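Local coordinates for hypothetical protein (Bacteroides fragilis, PDB 4I17) that is of unknown function but, as an exported protein built of TPR repeats, probably offers a helical scaffold for binding partner proteins, at residues A[193-204]-A[216-227]. Sequence-based numbering, arbitrary orientation.
Sequences DAAFKKAVDYLG and IKQMQDQVKAMI
One face of the F196 ring is covered by selenomethionine M226, whose CB stands over the ring centre, 3.6 Å from the centroid, in a CH-pi contact. Bent at chi2 and chi3, the M226 chain runs out past the ring's CZ corner, where CE meets F196 CZ at 3.6 Å, while SE stays oblique to the ring in a Met-aromatic contact. V223 CG1 comes to the ring obliquely and also touches F196 CB. The Q220 amide gives its NE2 to V200 O at 3.0 Å, with an N-H...O angle of 153° and the oxygen 18° out of the amide plane. With CG anti to the backbone N and the chain extended beyond it, Q220 reaches this carbonyl. V200 O already accepts the helical bond from G204 N; the two donors arrive from opposite faces of its plane, and side-chain-free G204 lets NE2 come within 3.3 Å of its CA. Helices 182-209 and 214-224 form an antiparallel hairpin at the C-terminal end of this all-helical chain, as in TPR-type helix pairs, their segment axes 9.1 Å apart at 157°. Knobs-into-holes packing joins them: L203 sits among I216, M219, Q220 and V223, and V223 among F196, A199, V200 and L203. Helix 149-174 touches I216 and M219 from outside the pair. At the end of the type I turn K224-I227, I227 comes back towards helix 182-209, its CD1 packing against V200 CG2, its CG1 meeting F196 CB and its CG2 resting near K197 CE.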
ATOM      1  N   ASP A 193      -3.794  15.187  26.862  1.00 18.11           N
ATOM      2  CA  ASP A 193      -2.574  15.982  26.649  0.50 17.46           C
ATOM      3  C   ASP A 193      -1.548  15.196  25.835  1.00 20.51           C
ATOM      4  O   ASP A 193      -0.973  15.727  24.882  1.00 19.48           O
ATOM      5  CB  ASP A 193      -1.951  16.425  27.992  0.50 19.51           C
ATOM      6  CG  ASP A 193      -0.965  17.582  27.866  0.50 30.04           C
ATOM      7  OD1 ASP A 193      -1.298  18.579  27.187  0.50 30.34           O
ATOM      8  OD2 ASP A 193       0.089  17.535  28.521  0.50 40.93           O
ATOM      9  N   ALA A 194      -1.346  13.914  26.172  1.00 17.72           N
ATOM     10  CA  ALA A 194      -0.401  13.051  25.429  1.00 19.02           C
ATOM     11  C   ALA A 194      -0.845  12.886  23.962  1.00 19.81           C
ATOM     12  O   ALA A 194      -0.012  12.980  23.042  1.00 18.52           O
ATOM     13  CB  ALA A 194      -0.312  11.697  26.108  1.00 20.73           C
ATOM     14  N   ALA A 195      -2.152  12.646  23.734  1.00 15.58           N
ATOM     15  CA  ALA A 195      -2.698  12.511  22.362  1.00 15.78           C
ATOM     16  C   ALA A 195      -2.500  13.807  21.581  1.00 18.04           C
ATOM     17  O   ALA A 195      -2.046  13.763  20.442  1.00 16.93           O
ATOM     18  CB  ALA A 195      -4.177  12.169  22.432  1.00 15.84           C
ATOM     19  N   PHE A 196      -2.834  14.967  22.186  1.00 16.37           N
ATOM     20  CA  PHE A 196      -2.677  16.262  21.506  1.00 15.33           C
ATOM     21  C   PHE A 196      -1.225  16.555  21.204  1.00 20.37           C
ATOM     22  O   PHE A 196      -0.916  17.094  20.140  1.00 20.37           O
ATOM     23  CB  PHE A 196      -3.281  17.418  22.326  1.00 16.51           C
ATOM     24  CG  PHE A 196      -4.795  17.418  22.471  1.00 17.16           C
ATOM     25  CD1 PHE A 196      -5.622  17.101  21.391  1.00 19.58           C
ATOM     26  CD2 PHE A 196      -5.392  17.708  23.699  1.00 20.12           C
ATOM     27  CE1 PHE A 196      -7.023  17.129  21.528  1.00 21.44           C
ATOM     28  CE2 PHE A 196      -6.782  17.732  23.832  1.00 22.09           C
ATOM     29  CZ  PHE A 196      -7.587  17.451  22.749  1.00 21.81           C
ATOM     30  N   LYS A 197      -0.319  16.195  22.115  1.00 16.42           N
ATOM     31  CA  LYS A 197       1.101  16.426  21.849  1.00 17.12           C
ATOM     32  C   LYS A 197       1.584  15.532  20.697  1.00 19.28           C
ATOM     33  O   LYS A 197       2.341  16.017  19.851  1.00 19.17           O
ATOM     34  CB  LYS A 197       1.914  16.230  23.127  1.00 21.13           C
ATOM     35  CG  LYS A 197       1.770  17.465  24.023  1.00 33.77           C
ATOM     36  CD  LYS A 197       2.465  17.333  25.364  1.00 48.45           C
ATOM     37  CE  LYS A 197       2.284  18.592  26.181  1.00 60.28           C
ATOM     38  NZ  LYS A 197       2.824  18.428  27.559  1.00 72.71           N
ATOM     39  N   LYS A 198       1.107  14.272  20.602  1.00 16.66           N
ATOM     40  CA  LYS A 198       1.484  13.427  19.432  1.00 17.70           C
ATOM     41  C   LYS A 198       0.952  14.031  18.169  1.00 17.72           C
ATOM     42  O   LYS A 198       1.665  14.086  17.156  1.00 18.85           O
ATOM     43  CB  LYS A 198       0.908  11.999  19.573  1.00 20.45           C
ATOM     44  CG  LYS A 198       1.718  11.091  20.458  1.00 35.80           C
ATOM     45  CD  LYS A 198       1.038   9.725  20.589  1.00 40.28           C
ATOM     46  CE  LYS A 198       1.544   8.732  19.569  1.00 48.05           C
ATOM     47  NZ  LYS A 198       1.218   7.328  19.946  1.00 58.61           N
ATOM     48  N   ALA A 199      -0.309  14.507  18.207  1.00 14.73           N
ATOM     49  CA  ALA A 199      -0.958  15.151  17.051  1.00 15.23           C
ATOM     50  C   ALA A 199      -0.174  16.384  16.557  1.00 19.66           C
ATOM     51  O   ALA A 199       0.063  16.507  15.348  1.00 16.77           O
ATOM     52  CB  ALA A 199      -2.369  15.554  17.426  1.00 16.38           C
ATOM     53  N   VAL A 200       0.244  17.282  17.476  1.00 16.34           N
ATOM     54  CA  VAL A 200       0.980  18.498  17.112  0.50 16.33           C
ATOM     55  C   VAL A 200       2.282  18.126  16.385  1.00 20.13           C
ATOM     56  O   VAL A 200       2.667  18.786  15.400  1.00 19.07           O
ATOM     57  CB  VAL A 200       1.262  19.384  18.354  0.50 20.03           C
ATOM     58  CG1 VAL A 200       2.191  20.556  18.022  0.50 19.48           C
ATOM     59  CG2 VAL A 200      -0.031  19.897  18.955  0.50 20.42           C
ATOM     60  N   ASP A 201       2.953  17.089  16.876  1.00 18.33           N
ATOM     61  CA  ASP A 201       4.232  16.654  16.303  1.00 19.23           C
ATOM     62  C   ASP A 201       4.038  16.036  14.927  1.00 20.11           C
ATOM     63  O   ASP A 201       4.775  16.406  14.017  1.00 20.10           O
ATOM     64  CB  ASP A 201       4.946  15.678  17.250  1.00 22.11           C
ATOM     65  CG  ASP A 201       5.532  16.358  18.483  1.00 41.04           C
ATOM     66  OD1 ASP A 201       5.589  17.626  18.509  1.00 41.40           O
ATOM     67  OD2 ASP A 201       5.972  15.636  19.400  1.00 46.35           O
ATOM     68  N   TYR A 202       3.041  15.140  14.743  1.00 14.52           N
ATOM     69  CA  TYR A 202       2.817  14.558  13.399  1.00 14.99           C
ATOM     70  C   TYR A 202       2.406  15.644  12.401  1.00 17.57           C
ATOM     71  O   TYR A 202       2.829  15.647  11.258  1.00 17.34           O
ATOM     72  CB  TYR A 202       1.695  13.523  13.471  1.00 16.58           C
ATOM     73  CG  TYR A 202       2.095  12.204  14.086  1.00 17.79           C
ATOM     74  CD1 TYR A 202       3.212  11.508  13.625  1.00 21.86           C
ATOM     75  CD2 TYR A 202       1.306  11.607  15.059  1.00 18.86           C
ATOM     76  CE1 TYR A 202       3.549  10.254  14.141  1.00 24.58           C
ATOM     77  CE2 TYR A 202       1.627  10.353  15.581  1.00 20.56           C
ATOM     78  CZ  TYR A 202       2.754   9.686  15.125  1.00 30.84           C
ATOM     79  OH  TYR A 202       3.069   8.460  15.650  1.00 32.64           O
ATOM     80  N   LEU A 203       1.553  16.554  12.838  1.00 15.41           N
ATOM     81  CA  LEU A 203       1.086  17.619  11.942  1.00 16.54           C
ATOM     82  C   LEU A 203       2.227  18.563  11.610  1.00 20.22           C
ATOM     83  O   LEU A 203       2.373  18.971  10.463  1.00 19.24           O
ATOM     84  CB  LEU A 203      -0.103  18.364  12.558  1.00 16.32           C
ATOM     85  CG  LEU A 203      -1.403  17.546  12.673  1.00 17.74           C
ATOM     86  CD1 LEU A 203      -2.405  18.265  13.557  1.00 18.11           C
ATOM     87  CD2 LEU A 203      -2.044  17.305  11.272  1.00 18.24           C
ATOM     88  N   GLY A 204       3.072  18.852  12.585  1.00 17.47           N
ATOM     89  CA  GLY A 204       4.256  19.684  12.366  1.00 18.52           C
ATOM     90  C   GLY A 204       5.161  19.089  11.294  1.00 21.20           C
ATOM     91  O   GLY A 204       5.651  19.817  10.427  1.00 21.26           O
ATOM     92  N   ILE A 216      -3.370  21.784   6.709  1.00 18.95           N
ATOM     93  CA  ILE A 216      -2.628  21.034   7.726  1.00 17.78           C
ATOM     94  C   ILE A 216      -2.128  21.995   8.798  1.00 19.77           C
ATOM     95  O   ILE A 216      -2.234  21.693   9.976  1.00 19.30           O
ATOM     96  CB  ILE A 216      -1.460  20.224   7.126  1.00 20.17           C
ATOM     97  CG1 ILE A 216      -1.936  19.354   5.948  1.00 20.27           C
ATOM     98  CG2 ILE A 216      -0.819  19.368   8.225  1.00 19.23           C
ATOM     99  CD1 ILE A 216      -0.833  18.476   5.300  1.00 20.20           C
ATOM    100  N   LYS A 217      -1.646  23.171   8.388  1.00 18.31           N
ATOM    101  CA  LYS A 217      -1.170  24.189   9.334  1.00 18.69           C
ATOM    102  C   LYS A 217      -2.338  24.643  10.211  1.00 20.83           C
ATOM    103  O   LYS A 217      -2.199  24.787  11.434  1.00 19.56           O
ATOM    104  CB  LYS A 217      -0.535  25.368   8.555  1.00 22.06           C
ATOM    105  CG  LYS A 217       0.055  26.480   9.427  1.00 32.62           C
ATOM    106  CD  LYS A 217       1.385  26.127  10.075  1.00 34.50           C
ATOM    107  CE  LYS A 217       1.703  27.127  11.169  1.00 44.87           C
ATOM    108  NZ  LYS A 217       3.014  26.856  11.800  1.00 56.38           N
ATOM    109  N   GLN A 218      -3.514  24.833   9.598  1.00 18.60           N
ATOM    110  CA  GLN A 218      -4.697  25.260  10.352  0.50 18.35           C
ATOM    111  C   GLN A 218      -5.078  24.201  11.379  1.00 20.95           C
ATOM    112  O   GLN A 218      -5.398  24.529  12.525  1.00 21.80           O
ATOM    113  CB  GLN A 218      -5.854  25.542   9.395  0.50 20.12           C
ATOM    114  CG  GLN A 218      -5.708  26.872   8.684  0.50 21.27           C
ATOM    115  CD  GLN A 218      -6.317  28.038   9.437  0.50 37.70           C
ATOM    116  OE1 GLN A 218      -5.663  29.038   9.749  0.50 29.08           O
ATOM    117  NE2 GLN A 218      -7.604  27.963   9.696  0.50 34.88           N
HETATM  118  N   MSE A 219      -5.020  22.931  11.005  1.00 18.73           N
HETATM  119  CA  MSE A 219      -5.376  21.924  11.998  0.50 18.12           C
HETATM  120  C   MSE A 219      -4.328  21.857  13.112  1.00 21.40           C
HETATM  121  O   MSE A 219      -4.714  21.707  14.275  1.00 21.81           O
HETATM  122  CB  MSE A 219      -5.595  20.547  11.383  0.50 20.05           C
HETATM  123  CG  MSE A 219      -5.775  19.504  12.462  0.50 26.71           C
HETATM  124 SE   MSE A 219      -6.191  17.832  11.760  0.50 34.42          SE
HETATM  125  CE  MSE A 219      -8.124  18.107  11.521  0.50 31.98           C
ATOM    126  N   GLN A 220      -3.039  22.041  12.797  1.00 20.13           N
ATOM    127  CA  GLN A 220      -2.020  22.032  13.852  1.00 20.33           C
ATOM    128  C   GLN A 220      -2.298  23.169  14.850  1.00 24.02           C
ATOM    129  O   GLN A 220      -2.158  22.978  16.071  1.00 22.45           O
ATOM    130  CB  GLN A 220      -0.621  22.135  13.278  1.00 21.85           C
ATOM    131  CG  GLN A 220       0.435  21.785  14.325  1.00 26.78           C
ATOM    132  CD  GLN A 220       1.795  22.334  14.010  1.00 33.37           C
ATOM    133  OE1 GLN A 220       1.949  23.336  13.321  1.00 27.83           O
ATOM    134  NE2 GLN A 220       2.828  21.673  14.517  1.00 24.44           N
ATOM    135  N   ASP A 221      -2.736  24.337  14.339  1.00 21.79           N
ATOM    136  CA  ASP A 221      -3.088  25.469  15.209  1.00 22.46           C
ATOM    137  C   ASP A 221      -4.246  25.106  16.123  1.00 25.60           C
ATOM    138  O   ASP A 221      -4.229  25.474  17.298  1.00 24.87           O
ATOM    139  CB  ASP A 221      -3.468  26.704  14.371  1.00 26.20           C
ATOM    140  CG  ASP A 221      -2.350  27.330  13.556  1.00 43.87           C
ATOM    141  OD1 ASP A 221      -1.169  27.098  13.887  1.00 45.32           O
ATOM    142  OD2 ASP A 221      -2.660  28.087  12.610  1.00 51.82           O
ATOM    143  N   GLN A 222      -5.254  24.357  15.601  1.00 22.76           N
ATOM    144  CA  GLN A 222      -6.398  23.930  16.420  1.00 21.89           C
ATOM    145  C   GLN A 222      -5.913  22.997  17.532  1.00 23.45           C
ATOM    146  O   GLN A 222      -6.373  23.128  18.655  1.00 23.80           O
ATOM    147  CB  GLN A 222      -7.488  23.220  15.580  1.00 23.11           C
ATOM    148  CG  GLN A 222      -8.037  23.957  14.342  1.00 30.99           C
ATOM    149  CD  GLN A 222      -8.133  25.458  14.460  1.00 50.92           C
ATOM    150  OE1 GLN A 222      -8.837  25.973  15.319  1.00 40.10           O
ATOM    151  NE2 GLN A 222      -7.436  26.190  13.571  1.00 48.08           N
ATOM    152  N   VAL A 223      -4.994  22.067  17.218  1.00 21.40           N
ATOM    153  CA  VAL A 223      -4.470  21.150  18.245  1.00 21.30           C
ATOM    154  C   VAL A 223      -3.684  21.953  19.296  1.00 25.68           C
ATOM    155  O   VAL A 223      -3.911  21.763  20.496  1.00 26.93           O
ATOM    156  CB  VAL A 223      -3.648  19.956  17.707  1.00 25.34           C
ATOM    157  CG1 VAL A 223      -3.429  18.932  18.834  1.00 26.32           C
ATOM    158  CG2 VAL A 223      -4.350  19.279  16.537  1.00 23.37           C
ATOM    159  N   LYS A 224      -2.812  22.877  18.866  1.00 23.68           N
ATOM    160  CA  LYS A 224      -2.038  23.709  19.807  1.00 25.77           C
ATOM    161  C   LYS A 224      -2.944  24.456  20.772  1.00 31.32           C
ATOM    162  O   LYS A 224      -2.581  24.606  21.932  1.00 31.48           O
ATOM    163  CB  LYS A 224      -1.120  24.703  19.094  1.00 27.83           C
ATOM    164  CG  LYS A 224       0.062  24.038  18.412  1.00 29.56           C
ATOM    165  CD  LYS A 224       1.010  25.079  17.829  1.00 37.59           C
ATOM    166  CE  LYS A 224       2.117  24.419  17.041  1.00 42.33           C
ATOM    167  NZ  LYS A 224       2.983  25.419  16.362  1.00 56.37           N
ATOM    168  N   ALA A 225      -4.142  24.875  20.323  1.00 29.49           N
ATOM    169  CA  ALA A 225      -5.106  25.585  21.188  1.00 29.97           C
ATOM    170  C   ALA A 225      -5.657  24.682  22.324  1.00 37.37           C
ATOM    171  O   ALA A 225      -6.203  25.191  23.309  1.00 38.19           O
ATOM    172  CB  ALA A 225      -6.263  26.105  20.358  1.00 30.51           C
HETATM  173  N   MSE A 226      -5.518  23.358  22.183  1.00 34.16           N
HETATM  174  CA  MSE A 226      -5.989  22.364  23.162  1.00 33.19           C
HETATM  175  C   MSE A 226      -4.947  22.066  24.224  1.00 37.35           C
HETATM  176  O   MSE A 226      -5.269  21.457  25.235  1.00 39.24           O
HETATM  177  CB  MSE A 226      -6.355  21.062  22.431  1.00 35.15           C
HETATM  178  CG  MSE A 226      -7.390  21.268  21.388  1.00 44.18           C
HETATM  179 SE   MSE A 226      -9.078  21.571  22.253  0.75 55.67          SE
HETATM  180  CE  MSE A 226      -9.900  19.964  21.486  1.00 50.98           C
ATOM    181  N   ILE A 227      -3.702  22.448  23.991  1.00 34.45           N
ATOM    182  CA  ILE A 227      -2.592  22.207  24.925  1.00 37.05           C
ATOM    183  C   ILE A 227      -2.414  23.443  25.811  1.00 91.71           C
ATOM    184  O   ILE A 227      -3.133  23.598  26.795  1.00 66.20           O
ATOM    185  CB  ILE A 227      -1.298  21.850  24.158  1.00 39.49           C
ATOM    186  CG1 ILE A 227      -1.514  20.594  23.303  1.00 37.62           C
ATOM    187  CG2 ILE A 227      -0.119  21.658  25.115  1.00 42.22           C
ATOM    188  CD1 ILE A 227      -0.508  20.381  22.316  1.00 32.69           C
TER